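Local coordinates for ATP-dependent RNA helicase HrpB (Escherichia coli, PDB 6EUD), which hydrolyses ATP to ADP and phosphate as a bacterial DEAH/RHA-family helicase associated with single-stranded RNA binding and RNA unwinding, at residues M110-P115 with L364-Q369; L139-D144 with L368-S373; V298-P303 with R309-R314; A391-L396 with E403-S408; G411-A416 with M426-K431. All coordinates share one frame; numbering follows the deposited sequence.

Contact 1 (M110-P115 with L364-Q369)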
# COMPACT_ATOMS: atom_id res chain seq x y z
N MET A 110 -5.69 23.82 6.62
CA MET A 110 -5.55 25.21 6.18
C MET A 110 -5.66 25.36 4.66
O MET A 110 -6.36 26.25 4.17
CB MET A 110 -4.21 25.78 6.67
CG MET A 110 -4.09 25.85 8.19
SD MET A 110 -2.47 26.37 8.79
CE MET A 110 -2.25 27.92 7.91
N ILE A 111 -4.97 24.50 3.93
CA ILE A 111 -4.99 24.54 2.47
C ILE A 111 -6.36 24.10 1.92
O ILE A 111 -6.82 24.63 0.90
CB ILE A 111 -3.87 23.66 1.88
CG1 ILE A 111 -2.51 24.06 2.46
CG2 ILE A 111 -3.84 23.77 0.36
CD1 ILE A 111 -1.35 23.27 1.95
N GLN A 112 -7.01 23.16 2.60
CA GLN A 112 -8.33 22.70 2.17
C GLN A 112 -9.36 23.79 2.29
O GLN A 112 -10.24 23.92 1.42
CB GLN A 112 -8.78 21.48 2.99
CG GLN A 112 -8.02 20.21 2.69
CD GLN A 112 -8.40 19.59 1.35
OE1 GLN A 112 -9.14 20.18 0.57
NE2 GLN A 112 -7.92 18.38 1.11
N ARG A 113 -9.27 24.57 3.36
CA ARG A 113 -10.22 25.65 3.60
C ARG A 113 -9.90 26.88 2.76
O ARG A 113 -10.81 27.51 2.22
CB ARG A 113 -10.27 26.03 5.08
CG ARG A 113 -10.92 25.00 5.96
CD ARG A 113 -10.75 25.37 7.42
NE ARG A 113 -10.51 26.80 7.62
CZ ARG A 113 -11.46 27.73 7.67
NH1 ARG A 113 -12.75 27.40 7.55
NH2 ARG A 113 -11.14 29.00 7.86
N ASP A 114 -8.61 27.22 2.67
CA ASP A 114 -8.18 28.36 1.88
C ASP A 114 -7.14 27.95 0.87
O ASP A 114 -5.94 28.04 1.14
CB ASP A 114 -7.63 29.46 2.78
CG ASP A 114 -7.31 30.73 2.01
OD1 ASP A 114 -7.81 30.89 0.87
OD2 ASP A 114 -6.56 31.58 2.54
N PRO A 115 -7.60 27.48 -0.30
CA PRO A 115 -6.75 26.94 -1.37
C PRO A 115 -5.83 27.98 -2.02
O PRO A 115 -4.95 27.62 -2.80
CB PRO A 115 -7.77 26.41 -2.39
CG PRO A 115 -9.02 26.19 -1.60
CD PRO A 115 -9.03 27.32 -0.61
N LEU A 364 -6.82 9.72 0.05
CA LEU A 364 -7.76 9.70 -1.06
C LEU A 364 -8.92 10.65 -0.76
O LEU A 364 -9.39 11.37 -1.64
CB LEU A 364 -8.26 8.27 -1.30
CG LEU A 364 -9.13 7.96 -2.52
CD1 LEU A 364 -8.41 8.41 -3.78
CD2 LEU A 364 -9.46 6.46 -2.58
N MET A 365 -9.35 10.65 0.49
CA MET A 365 -10.39 11.55 0.94
C MET A 365 -9.93 13.00 0.78
O MET A 365 -10.69 13.83 0.32
CB MET A 365 -10.76 11.23 2.39
CG MET A 365 -11.86 12.07 3.01
SD MET A 365 -13.47 11.70 2.34
CE MET A 365 -13.65 10.02 2.85
N GLU A 366 -8.67 13.29 1.10
CA GLU A 366 -8.12 14.64 0.91
C GLU A 366 -8.06 15.08 -0.55
O GLU A 366 -8.46 16.21 -0.88
CB GLU A 366 -6.71 14.76 1.50
CG GLU A 366 -6.63 14.55 2.99
CD GLU A 366 -7.23 15.68 3.82
OE1 GLU A 366 -7.88 16.60 3.26
OE2 GLU A 366 -7.05 15.64 5.05
N LEU A 367 -7.53 14.22 -1.41
CA LEU A 367 -7.42 14.51 -2.84
C LEU A 367 -8.79 14.73 -3.48
O LEU A 367 -8.95 15.63 -4.30
CB LEU A 367 -6.67 13.38 -3.56
CG LEU A 367 -5.23 13.14 -3.09
CD1 LEU A 367 -4.59 11.99 -3.86
CD2 LEU A 367 -4.39 14.41 -3.23
N LEU A 368 -9.79 13.91 -3.11
CA LEU A 368 -11.15 14.08 -3.64
C LEU A 368 -11.74 15.43 -3.23
O LEU A 368 -12.26 16.17 -4.08
CB LEU A 368 -12.06 12.94 -3.16
CG LEU A 368 -11.81 11.56 -3.79
CD1 LEU A 368 -12.51 10.50 -2.97
CD2 LEU A 368 -12.27 11.52 -5.24
N GLN A 369 -11.65 15.76 -1.94
CA GLN A 369 -12.06 17.07 -1.42
C GLN A 369 -11.25 18.19 -2.08
O GLN A 369 -11.75 19.28 -2.30
CB GLN A 369 -11.88 17.11 0.10
CG GLN A 369 -12.35 18.40 0.77
CD GLN A 369 -11.89 18.51 2.22
OE1 GLN A 369 -11.02 17.76 2.66
NE2 GLN A 369 -12.49 19.43 2.96
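Gln112 reaches from helix 106-113 to helix 361-370 and meets Glu366 and Gln369 there. Its amide nitrogen carries the polar part of the contact. Gln112 NE2 donates to the backbone oxygen Glu366 O at 3.0 Å, with that acceptor close to the plane of the amide. The same nitrogen, Gln112 NE2, lies 2.8 Å from the carboxylate oxygen Glu366 OE1, but this bond is strongly bent (127° at the hydrogen) and weak. The other neighbour stacks instead of bonding. The amides of Gln112 and Gln369 lie on one another with planes 18° apart, and Gln112 CD is 3.5 Å from Gln369 OE1. The chain of Gln112 bends at chi2 (-74°), which turns NE2 toward Glu366 and lays the amide against that of Gln369. Gln369 stays extended beyond CG, and its chain crosses that of Gln112 at a slant. Further out, Glu366 OE2 forms a salt bridge with Arg109, about one turn before Gln112 on the same helix, and this tie would help to fix the carboxylate. Ile111, beside Gln112, packs on helix 133-145. The chemistry is polar: one amide nitrogen has a sound bond to a backbone carbonyl and a weak one to a carboxylate, and the negative charge of Glu366 is probably balanced mainly by Arg109.

Contact 2 (L139-D144 with L368-S373)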
# COMPACT_ATOMS: atom_id res chain seq x y z
N LEU A 139 3.39 19.04 0.34
CA LEU A 139 4.17 19.42 -0.83
C LEU A 139 3.34 19.42 -2.12
O LEU A 139 3.41 20.36 -2.90
CB LEU A 139 5.37 18.49 -1.01
CG LEU A 139 6.24 18.86 -2.20
CD1 LEU A 139 6.70 20.29 -2.05
CD2 LEU A 139 7.44 17.93 -2.30
N ALA A 140 2.56 18.36 -2.34
CA ALA A 140 1.71 18.23 -3.53
C ALA A 140 0.65 19.33 -3.64
O ALA A 140 0.41 19.88 -4.74
CB ALA A 140 1.05 16.86 -3.55
N LEU A 141 0.01 19.65 -2.51
CA LEU A 141 -1.01 20.70 -2.48
C LEU A 141 -0.38 22.04 -2.76
O LEU A 141 -0.86 22.81 -3.59
CB LEU A 141 -1.71 20.72 -1.12
CG LEU A 141 -2.53 19.45 -0.86
CD1 LEU A 141 -2.96 19.36 0.58
CD2 LEU A 141 -3.74 19.43 -1.77
N LEU A 142 0.73 22.32 -2.10
CA LEU A 142 1.41 23.60 -2.26
C LEU A 142 1.96 23.83 -3.68
O LEU A 142 2.01 24.96 -4.16
CB LEU A 142 2.54 23.70 -1.24
CG LEU A 142 2.03 23.86 0.18
CD1 LEU A 142 3.15 23.66 1.19
CD2 LEU A 142 1.38 25.23 0.34
N LEU A 143 2.36 22.76 -4.36
CA LEU A 143 2.79 22.88 -5.75
C LEU A 143 1.58 23.15 -6.67
O LEU A 143 1.73 23.72 -7.75
CB LEU A 143 3.53 21.62 -6.19
CG LEU A 143 4.94 21.43 -5.60
CD1 LEU A 143 5.58 20.12 -6.06
CD2 LEU A 143 5.81 22.62 -5.95
N ASP A 144 0.39 22.76 -6.23
CA ASP A 144 -0.80 23.04 -7.01
C ASP A 144 -1.30 24.46 -6.75
O ASP A 144 -1.75 25.13 -7.68
CB ASP A 144 -1.91 22.03 -6.74
CG ASP A 144 -1.94 20.94 -7.77
OD1 ASP A 144 -0.95 20.78 -8.51
OD2 ASP A 144 -2.97 20.24 -7.86
N LEU A 368 -9.79 13.91 -3.11
CA LEU A 368 -11.15 14.08 -3.64
C LEU A 368 -11.74 15.43 -3.23
O LEU A 368 -12.26 16.17 -4.08
CB LEU A 368 -12.06 12.94 -3.16
CG LEU A 368 -11.81 11.56 -3.79
CD1 LEU A 368 -12.51 10.50 -2.97
CD2 LEU A 368 -12.27 11.52 -5.24
N GLN A 369 -11.65 15.76 -1.94
CA GLN A 369 -12.06 17.07 -1.42
C GLN A 369 -11.25 18.19 -2.08
O GLN A 369 -11.75 19.28 -2.30
CB GLN A 369 -11.88 17.11 0.10
CG GLN A 369 -12.35 18.40 0.77
CD GLN A 369 -11.89 18.51 2.22
OE1 GLN A 369 -11.02 17.76 2.66
NE2 GLN A 369 -12.49 19.43 2.96
N TRP A 370 -9.99 17.91 -2.42
CA TRP A 370 -9.16 18.91 -3.09
C TRP A 370 -9.64 19.12 -4.52
O TRP A 370 -9.39 20.16 -5.13
CB TRP A 370 -7.68 18.49 -3.06
CG TRP A 370 -6.73 19.52 -3.63
CD1 TRP A 370 -5.93 19.39 -4.74
CD2 TRP A 370 -6.50 20.85 -3.13
NE1 TRP A 370 -5.22 20.55 -4.95
CE2 TRP A 370 -5.55 21.46 -3.98
CE3 TRP A 370 -7.01 21.57 -2.05
CZ2 TRP A 370 -5.09 22.76 -3.77
CZ3 TRP A 370 -6.55 22.87 -1.85
CH2 TRP A 370 -5.60 23.45 -2.71
N GLY A 371 -10.35 18.13 -5.06
CA GLY A 371 -10.90 18.21 -6.39
C GLY A 371 -10.14 17.35 -7.37
O GLY A 371 -10.42 17.35 -8.56
N CYS A 372 -9.19 16.61 -6.85
CA CYS A 372 -8.36 15.72 -7.66
C CYS A 372 -9.13 14.42 -7.94
O CYS A 372 -9.56 13.74 -7.01
CB CYS A 372 -7.03 15.45 -6.93
SG CYS A 372 -5.79 14.54 -7.86
N SER A 373 -9.31 14.09 -9.21
CA SER A 373 -10.04 12.88 -9.57
C SER A 373 -9.14 11.63 -9.58
O SER A 373 -9.61 10.52 -9.37
CB SER A 373 -10.74 13.04 -10.93
OG SER A 373 -9.82 13.38 -11.96
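Leu141 and Trp370 form the tight part of this contact. The methyl Leu141 CD2 sits over the five-membered ring of the indole, 3.4 Å from its centroid and only 9° off the ring normal. This is a CH-pi contact made squarely on the face. In Trp370, CG stands opposite the backbone N (chi1 -175°), and this carries the indole out toward helix 133-145. The looser side is at the ring edge. Asp144 OD2 lies near the plane of the indole, 3.7 Å from Trp370 NE1, and no hydrogen bond forms between them. Asp144 is partly exposed and touches Met378 in a loop. Ile111 and Pro115 also touch the tryptophan. A serine in place of Trp370 would probably leave the Leu141 methyl without its aromatic partner and open a gap between the two helices. Just after Trp370 the helix ends. Gly371 has positive phi (107°), and Gly371 N bonds back to Leu368 O at 2.9 Å. Together with the probable bond from Cys372 N to Leu367 O, this is a Schellman motif. The indole is thus held at a capped helix end, against the helix that follows the DEFH box in the ATP-binding, RecA-like domain.

Contact 3 (V298-P303 with R309-R314); sequences VARFDP and RLITQR
Val298 and Ile311 exchange two backbone hydrogen bonds. Val298 N donates to Ile311 O at 2.8 Å, and Ile311 N returns a bond of the same length to Val298 O. Arg300 and Arg309 form the next hydrogen-bonded pair. Arg300 N meets Arg309 O at 2.6 Å, nearly along the C=O axis, while Arg309 N reaches Arg300 O from well outside the carbonyl plane. Ala299 and Leu310 lie between them as a non-hydrogen-bonded pair. Two carbonyls take a further, weaker partner there: Leu310 CA-H points to Val298 O, and Ala299 CA-H points to Arg309 O with a CA-to-O distance of 3.2 Å. The two strands form an antiparallel beta hairpin. Its place in the C-terminal helicase domain, after strand 269-274 and before helix 317-325, is consistent with the RNA-facing hairpin of the second RecA-like domain in DEAH/RHA helicases. Val298, Arg300, Arg309, Ile311 and Gln313 share one side of it. Ile311 CD1 covers the Arg300 guanidinium over its centre, 3.5 Å from Arg300 CZ. Arg300 NH2 is 3.5 Å from Gln313 OE1, but the angle is too poor for a hydrogen bond. Glu352 lies near this guanidinium as a long, weak ion pair. Gln313 carries its amide against the methyl Val298 CG2, which lies 3.5 Å from Gln313 NE2. Asp302 has firmer partners, with OD1 in a salt bridge to Arg304 and OD2 accepting from Gln542.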
# COMPACT_ATOMS: atom_id res chain seq x y z
N VAL A 298 8.87 -0.12 11.27
CA VAL A 298 7.98 0.73 10.46
C VAL A 298 6.54 0.22 10.38
O VAL A 298 6.27 -0.98 10.47
CB VAL A 298 8.50 0.91 9.00
CG1 VAL A 298 9.77 1.74 8.98
CG2 VAL A 298 8.74 -0.44 8.33
N ALA A 299 5.62 1.17 10.21
CA ALA A 299 4.20 0.90 9.97
C ALA A 299 3.99 0.36 8.58
O ALA A 299 4.47 0.93 7.61
CB ALA A 299 3.38 2.16 10.18
N ARG A 300 3.28 -0.76 8.46
CA ARG A 300 3.01 -1.34 7.16
C ARG A 300 1.51 -1.61 6.96
O ARG A 300 0.88 -2.34 7.75
CB ARG A 300 3.82 -2.62 6.96
CG ARG A 300 3.39 -3.41 5.75
CD ARG A 300 4.55 -4.19 5.17
NE ARG A 300 5.62 -3.31 4.71
CZ ARG A 300 6.76 -3.73 4.19
NH1 ARG A 300 7.00 -5.03 4.07
NH2 ARG A 300 7.68 -2.86 3.79
N PHE A 301 0.95 -1.02 5.91
CA PHE A 301 -0.43 -1.27 5.55
C PHE A 301 -0.54 -2.58 4.79
O PHE A 301 0.23 -2.83 3.86
CB PHE A 301 -0.98 -0.12 4.71
CG PHE A 301 -2.36 -0.37 4.17
CD1 PHE A 301 -3.46 -0.38 5.02
CD2 PHE A 301 -2.56 -0.59 2.82
CE1 PHE A 301 -4.74 -0.61 4.54
CE2 PHE A 301 -3.85 -0.83 2.34
CZ PHE A 301 -4.93 -0.82 3.20
N ASP A 302 -1.49 -3.41 5.21
CA ASP A 302 -1.81 -4.68 4.55
C ASP A 302 -3.16 -4.58 3.83
O ASP A 302 -4.20 -4.64 4.46
CB ASP A 302 -1.85 -5.81 5.59
CG ASP A 302 -2.05 -7.20 4.97
OD1 ASP A 302 -2.30 -7.30 3.74
OD2 ASP A 302 -1.97 -8.19 5.73
N PRO A 303 -3.13 -4.44 2.50
CA PRO A 303 -4.37 -4.27 1.72
C PRO A 303 -5.34 -5.43 1.84
O PRO A 303 -6.52 -5.22 1.62
CB PRO A 303 -3.87 -4.15 0.27
CG PRO A 303 -2.54 -4.78 0.28
CD PRO A 303 -1.94 -4.45 1.64
N ARG A 309 0.25 -2.61 10.51
CA ARG A 309 1.07 -3.24 11.54
C ARG A 309 2.43 -2.57 11.67
O ARG A 309 2.85 -1.85 10.76
CB ARG A 309 1.24 -4.73 11.24
CG ARG A 309 1.50 -5.00 9.77
CD ARG A 309 1.74 -6.46 9.53
NE ARG A 309 1.82 -6.76 8.11
CZ ARG A 309 2.83 -7.43 7.55
NH1 ARG A 309 3.83 -7.86 8.31
NH2 ARG A 309 2.84 -7.68 6.25
N LEU A 310 3.06 -2.75 12.82
CA LEU A 310 4.47 -2.42 13.00
C LEU A 310 5.31 -3.62 12.64
O LEU A 310 5.24 -4.64 13.31
CB LEU A 310 4.77 -2.00 14.44
CG LEU A 310 4.32 -0.60 14.80
CD1 LEU A 310 4.83 -0.21 16.18
CD2 LEU A 310 4.80 0.40 13.75
N ILE A 311 6.08 -3.52 11.56
CA ILE A 311 7.08 -4.55 11.24
C ILE A 311 8.50 -4.05 11.53
O ILE A 311 8.77 -2.85 11.67
CB ILE A 311 6.99 -5.01 9.78
CG1 ILE A 311 7.56 -3.96 8.83
CG2 ILE A 311 5.56 -5.34 9.42
CD1 ILE A 311 7.78 -4.48 7.42
N THR A 312 9.41 -5.00 11.66
CA THR A 312 10.81 -4.70 11.79
C THR A 312 11.47 -5.11 10.49
O THR A 312 11.15 -6.16 9.94
CB THR A 312 11.45 -5.42 13.00
OG1 THR A 312 10.83 -4.94 14.20
CG2 THR A 312 12.94 -5.13 13.07
N GLN A 313 12.35 -4.25 9.99
CA GLN A 313 13.03 -4.52 8.73
C GLN A 313 14.43 -3.90 8.68
O GLN A 313 14.77 -3.04 9.49
CB GLN A 313 12.20 -3.99 7.56
CG GLN A 313 12.01 -2.49 7.58
CD GLN A 313 11.31 -1.98 6.35
OE1 GLN A 313 10.65 -2.74 5.63
NE2 GLN A 313 11.45 -0.69 6.08
N ARG A 314 15.22 -4.37 7.71
CA ARG A 314 16.56 -3.84 7.48
C ARG A 314 16.50 -2.40 7.11
O ARG A 314 15.64 -1.96 6.35
CB ARG A 314 17.28 -4.63 6.39
CG ARG A 314 17.83 -5.94 6.88
CD ARG A 314 18.92 -5.74 7.92
NE ARG A 314 19.20 -6.98 8.62
CZ ARG A 314 19.95 -7.96 8.13
NH1 ARG A 314 20.52 -7.82 6.94
NH2 ARG A 314 20.14 -9.07 8.83

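Contact 4 (A391-L396 with E403-S408); sequences AAKRLL and EGERLS
Lys393 and Glu405 meet because one chain is straight and the other is folded. Lys393 runs extended from CA to CE and turns only at its last torsion (chi4 74°), which swings NZ toward the hairpin. Glu405 starts with its CB directed away from helix 386-398. Its chain then bends at chi2 (-70°) and brings the carboxylate back. The two side chains cross at about a right angle. Lys393 NZ and Glu405 OE2 form a salt bridge of 2.5 Å. That value is very short, so the exact length is best read with caution. The second oxygen stands farther off, with Glu405 OE1 3.6 Å from Lys393 NZ, so the ammonium group grips mainly one oxygen. Both charges belong to a surface contact. The glutamate is held by a type II' turn from Glu403 to Arg406. Gly404 takes positive phi (72°), and Glu403 and Arg406 exchange two backbone hydrogen bonds, with Glu403 N to Arg406 O the shorter at 2.7 Å. Ser408 follows at the N-cap of helix 409-417, where its OG accepts from Gly411 N. The bridge therefore ties helix 386-398 to the small antiparallel hairpin 402-407, as in the wing of a winged-helix domain. Leu396 of that helix packs on helix 361-370, and Leu407 of the hairpin packs on helix 409-417.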
# COMPACT_ATOMS: atom_id res chain seq x y z
N ALA A 391 -7.37 -0.38 -2.58
CA ALA A 391 -7.88 -0.75 -1.26
C ALA A 391 -8.57 0.44 -0.62
O ALA A 391 -9.66 0.29 -0.06
CB ALA A 391 -6.76 -1.28 -0.36
N ALA A 392 -7.96 1.63 -0.72
CA ALA A 392 -8.60 2.86 -0.23
C ALA A 392 -9.97 3.14 -0.89
O ALA A 392 -10.96 3.39 -0.20
CB ALA A 392 -7.67 4.05 -0.44
N LYS A 393 -10.02 3.08 -2.22
CA LYS A 393 -11.27 3.26 -2.95
C LYS A 393 -12.34 2.29 -2.44
O LYS A 393 -13.46 2.70 -2.12
CB LYS A 393 -11.05 3.07 -4.44
CG LYS A 393 -12.27 3.28 -5.31
CD LYS A 393 -11.92 2.96 -6.76
CE LYS A 393 -13.07 3.22 -7.74
NZ LYS A 393 -13.31 4.67 -8.00
N ARG A 394 -11.98 1.01 -2.31
CA ARG A 394 -12.94 0.01 -1.83
C ARG A 394 -13.44 0.34 -0.45
O ARG A 394 -14.64 0.26 -0.21
CB ARG A 394 -12.33 -1.39 -1.85
CG ARG A 394 -12.25 -1.96 -3.26
CD ARG A 394 -11.90 -3.44 -3.27
NE ARG A 394 -10.59 -3.67 -2.68
CZ ARG A 394 -9.45 -3.66 -3.36
NH1 ARG A 394 -9.46 -3.44 -4.67
NH2 ARG A 394 -8.31 -3.88 -2.73
N LEU A 395 -12.55 0.74 0.46
CA LEU A 395 -12.99 1.13 1.80
C LEU A 395 -13.95 2.32 1.79
O LEU A 395 -14.95 2.32 2.50
CB LEU A 395 -11.78 1.46 2.69
CG LEU A 395 -12.11 2.08 4.06
CD1 LEU A 395 -13.07 1.21 4.90
CD2 LEU A 395 -10.84 2.34 4.85
N LEU A 396 -13.64 3.34 0.99
CA LEU A 396 -14.48 4.53 0.91
C LEU A 396 -15.86 4.15 0.37
O LEU A 396 -16.88 4.71 0.80
CB LEU A 396 -13.82 5.61 0.04
CG LEU A 396 -12.57 6.27 0.64
CD1 LEU A 396 -12.11 7.46 -0.18
CD2 LEU A 396 -12.81 6.73 2.07
N GLU A 403 -19.54 8.61 -4.73
CA GLU A 403 -20.61 8.57 -5.72
C GLU A 403 -19.95 8.53 -7.09
O GLU A 403 -19.52 9.56 -7.63
CB GLU A 403 -21.53 9.79 -5.57
CG GLU A 403 -22.69 9.85 -6.54
CD GLU A 403 -23.46 11.17 -6.44
OE1 GLU A 403 -24.35 11.40 -7.28
OE2 GLU A 403 -23.17 11.97 -5.52
N GLY A 404 -19.81 7.33 -7.64
CA GLY A 404 -19.07 7.15 -8.86
C GLY A 404 -17.58 7.33 -8.61
O GLY A 404 -16.96 6.49 -7.96
N GLU A 405 -17.01 8.42 -9.11
CA GLU A 405 -15.59 8.71 -8.92
C GLU A 405 -15.41 9.94 -8.05
O GLU A 405 -14.29 10.39 -7.81
CB GLU A 405 -14.90 8.91 -10.27
CG GLU A 405 -14.92 7.68 -11.18
CD GLU A 405 -14.03 6.56 -10.68
OE1 GLU A 405 -12.84 6.54 -11.05
OE2 GLU A 405 -14.51 5.69 -9.92
N ARG A 406 -16.52 10.49 -7.58
CA ARG A 406 -16.48 11.68 -6.74
C ARG A 406 -16.98 11.35 -5.34
O ARG A 406 -17.40 10.22 -5.05
CB ARG A 406 -17.33 12.80 -7.35
CG ARG A 406 -16.81 13.30 -8.69
CD ARG A 406 -17.85 14.12 -9.45
NE ARG A 406 -18.12 15.44 -8.86
CZ ARG A 406 -19.12 15.69 -8.02
NH1 ARG A 406 -19.94 14.72 -7.63
NH2 ARG A 406 -19.29 16.92 -7.55
N LEU A 407 -16.93 12.35 -4.47
CA LEU A 407 -17.45 12.21 -3.13
C LEU A 407 -18.96 12.24 -3.17
O LEU A 407 -19.55 13.06 -3.88
CB LEU A 407 -16.94 13.34 -2.22
CG LEU A 407 -15.54 13.23 -1.62
CD1 LEU A 407 -15.27 14.47 -0.78
CD2 LEU A 407 -15.37 11.95 -0.81
N SER A 408 -19.59 11.35 -2.41
CA SER A 408 -21.03 11.41 -2.24
C SER A 408 -21.40 12.58 -1.34
O SER A 408 -20.54 13.31 -0.87
CB SER A 408 -21.56 10.11 -1.64
OG SER A 408 -21.18 10.01 -0.28

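Contact 5 (G411-A416 with M426-K431); sequences GQKMAA and MLVSAK
Met414 and Val428 bring the two backbones close, with their CA atoms 6.4 Å apart. Segment 411-416 is helical throughout and lies inside helix 409-417. Segment 426-431 covers the end of helix 421-429 and the chain that leaves it. Near that end Ser429 OG turns back to its own helix and donates to Met426 O at 2.8 Å. Across the contact no hydrogen bond forms, and the meeting is apolar. Val428 carries it, with both methyls against the first helix. Val428 CG2 lies 3.7 Å from Lys413 CB and 3.8 Å from the backbone Met414 N. Val428 CG1 is placed opposite the backbone N (chi1 170°) and faces the lysine chain, 3.8 Å from Lys413 CB and 4.1 Å from Lys413 CD. The two helices follow each other directly in the chain and are joined by a short loop. The small hairpin 402-407 precedes them and more helices follow. This order is consistent with the passage from the winged-helix domain to the helical bundle in DEAH/RHA helicases. Met414 adds a lighter touch, its CG 4.0 Å from Val428 CG2. A glycine at the place of Val428 is likely to open a gap between the helices and leave Lys413 CB and Met414 CG without their apolar partner. The lysine is long and extended, and its ammonium group lies clear of Val428. Lys413 NZ bonds to Gln410 OE1, one turn earlier. Beyond the contact, Met426 faces helices 433-447 and 491-498.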
# COMPACT_ATOMS: atom_id res chain seq x y z
N GLY A 411 -19.92 11.66 1.87
CA GLY A 411 -18.50 11.80 1.68
C GLY A 411 -17.97 13.21 1.83
O GLY A 411 -16.83 13.41 2.29
N GLN A 412 -18.77 14.20 1.46
CA GLN A 412 -18.35 15.58 1.59
C GLN A 412 -18.36 15.99 3.06
O GLN A 412 -17.48 16.71 3.53
CB GLN A 412 -19.27 16.50 0.78
CG GLN A 412 -19.20 16.24 -0.70
CD GLN A 412 -20.06 17.21 -1.49
OE1 GLN A 412 -21.08 17.70 -1.01
NE2 GLN A 412 -19.65 17.48 -2.72
N LYS A 413 -19.35 15.52 3.79
CA LYS A 413 -19.38 15.80 5.22
C LYS A 413 -18.20 15.11 5.90
O LYS A 413 -17.55 15.69 6.76
CB LYS A 413 -20.72 15.37 5.81
CG LYS A 413 -21.90 16.15 5.21
CD LYS A 413 -23.26 15.57 5.59
CE LYS A 413 -24.34 16.14 4.68
NZ LYS A 413 -25.66 15.45 4.78
N MET A 414 -17.88 13.90 5.48
CA MET A 414 -16.76 13.18 6.08
C MET A 414 -15.47 13.95 5.85
O MET A 414 -14.63 14.05 6.76
CB MET A 414 -16.63 11.77 5.52
CG MET A 414 -17.81 10.91 5.79
SD MET A 414 -17.69 9.32 4.96
CE MET A 414 -19.41 8.80 5.04
N ALA A 415 -15.32 14.50 4.65
CA ALA A 415 -14.13 15.26 4.29
C ALA A 415 -14.02 16.55 5.09
O ALA A 415 -12.93 16.98 5.44
CB ALA A 415 -14.12 15.56 2.80
N ALA A 416 -15.16 17.17 5.38
CA ALA A 416 -15.16 18.38 6.19
C ALA A 416 -14.60 18.11 7.60
O ALA A 416 -13.84 18.92 8.12
CB ALA A 416 -16.58 18.96 6.27
N MET A 426 -18.50 7.27 10.66
CA MET A 426 -19.30 6.98 11.84
C MET A 426 -20.04 8.23 12.33
O MET A 426 -21.24 8.19 12.57
CB MET A 426 -18.42 6.40 12.93
CG MET A 426 -19.15 5.91 14.18
SD MET A 426 -17.95 5.12 15.29
CE MET A 426 -16.83 6.51 15.54
N LEU A 427 -19.32 9.33 12.46
CA LEU A 427 -19.89 10.57 12.94
C LEU A 427 -21.04 11.06 12.06
O LEU A 427 -22.10 11.43 12.56
CB LEU A 427 -18.80 11.63 13.05
CG LEU A 427 -17.94 11.46 14.30
CD1 LEU A 427 -16.61 12.20 14.15
CD2 LEU A 427 -18.70 11.94 15.53
N VAL A 428 -20.80 11.05 10.75
CA VAL A 428 -21.73 11.57 9.76
C VAL A 428 -22.96 10.65 9.63
O VAL A 428 -24.02 11.08 9.22
CB VAL A 428 -20.99 11.76 8.37
CG1 VAL A 428 -21.93 12.06 7.24
CG2 VAL A 428 -19.99 12.89 8.46
N SER A 429 -22.83 9.39 10.02
CA SER A 429 -23.95 8.45 9.95
C SER A 429 -24.90 8.57 11.17
O SER A 429 -25.99 7.99 11.18
CB SER A 429 -23.44 7.01 9.83
OG SER A 429 -22.91 6.52 11.06
N ALA A 430 -24.49 9.31 12.19
CA ALA A 430 -25.35 9.57 13.33
C ALA A 430 -26.64 10.26 12.86
O ALA A 430 -26.59 11.25 12.13
CB ALA A 430 -24.63 10.42 14.37
N LYS A 431 -27.80 9.74 13.27
CA LYS A 431 -29.09 10.23 12.78
C LYS A 431 -29.68 11.32 13.67
O LYS A 431 -30.58 12.03 13.26
CB LYS A 431 -30.10 9.08 12.66
CG LYS A 431 -29.83 8.12 11.52
CD LYS A 431 -30.03 8.80 10.19
CE LYS A 431 -29.86 7.84 9.01
NZ LYS A 431 -30.15 8.49 7.70

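Contacts 1 and 2 share helix 361-370 and join it to two helices of the ATP-binding domain. Both are partly buried. They differ in chemistry: contact 1 is polar, contact 2 aromatic and apolar. Contact 4 ties the next helix, 386-398, to the hairpin at the surface through a charged pair. Contact 5 is partly buried and purely apolar. Leu407 of contact 4 touches Ala415 of contact 5, and Met365 of contact 1 touches residues of both. Contact 3 is a surface strand pairing held by backbone bonds. It lies about 27 Å from contacts 1 and 2, centre to centre, and meets contact 4 through Phe301 and Pro303 on Ala391.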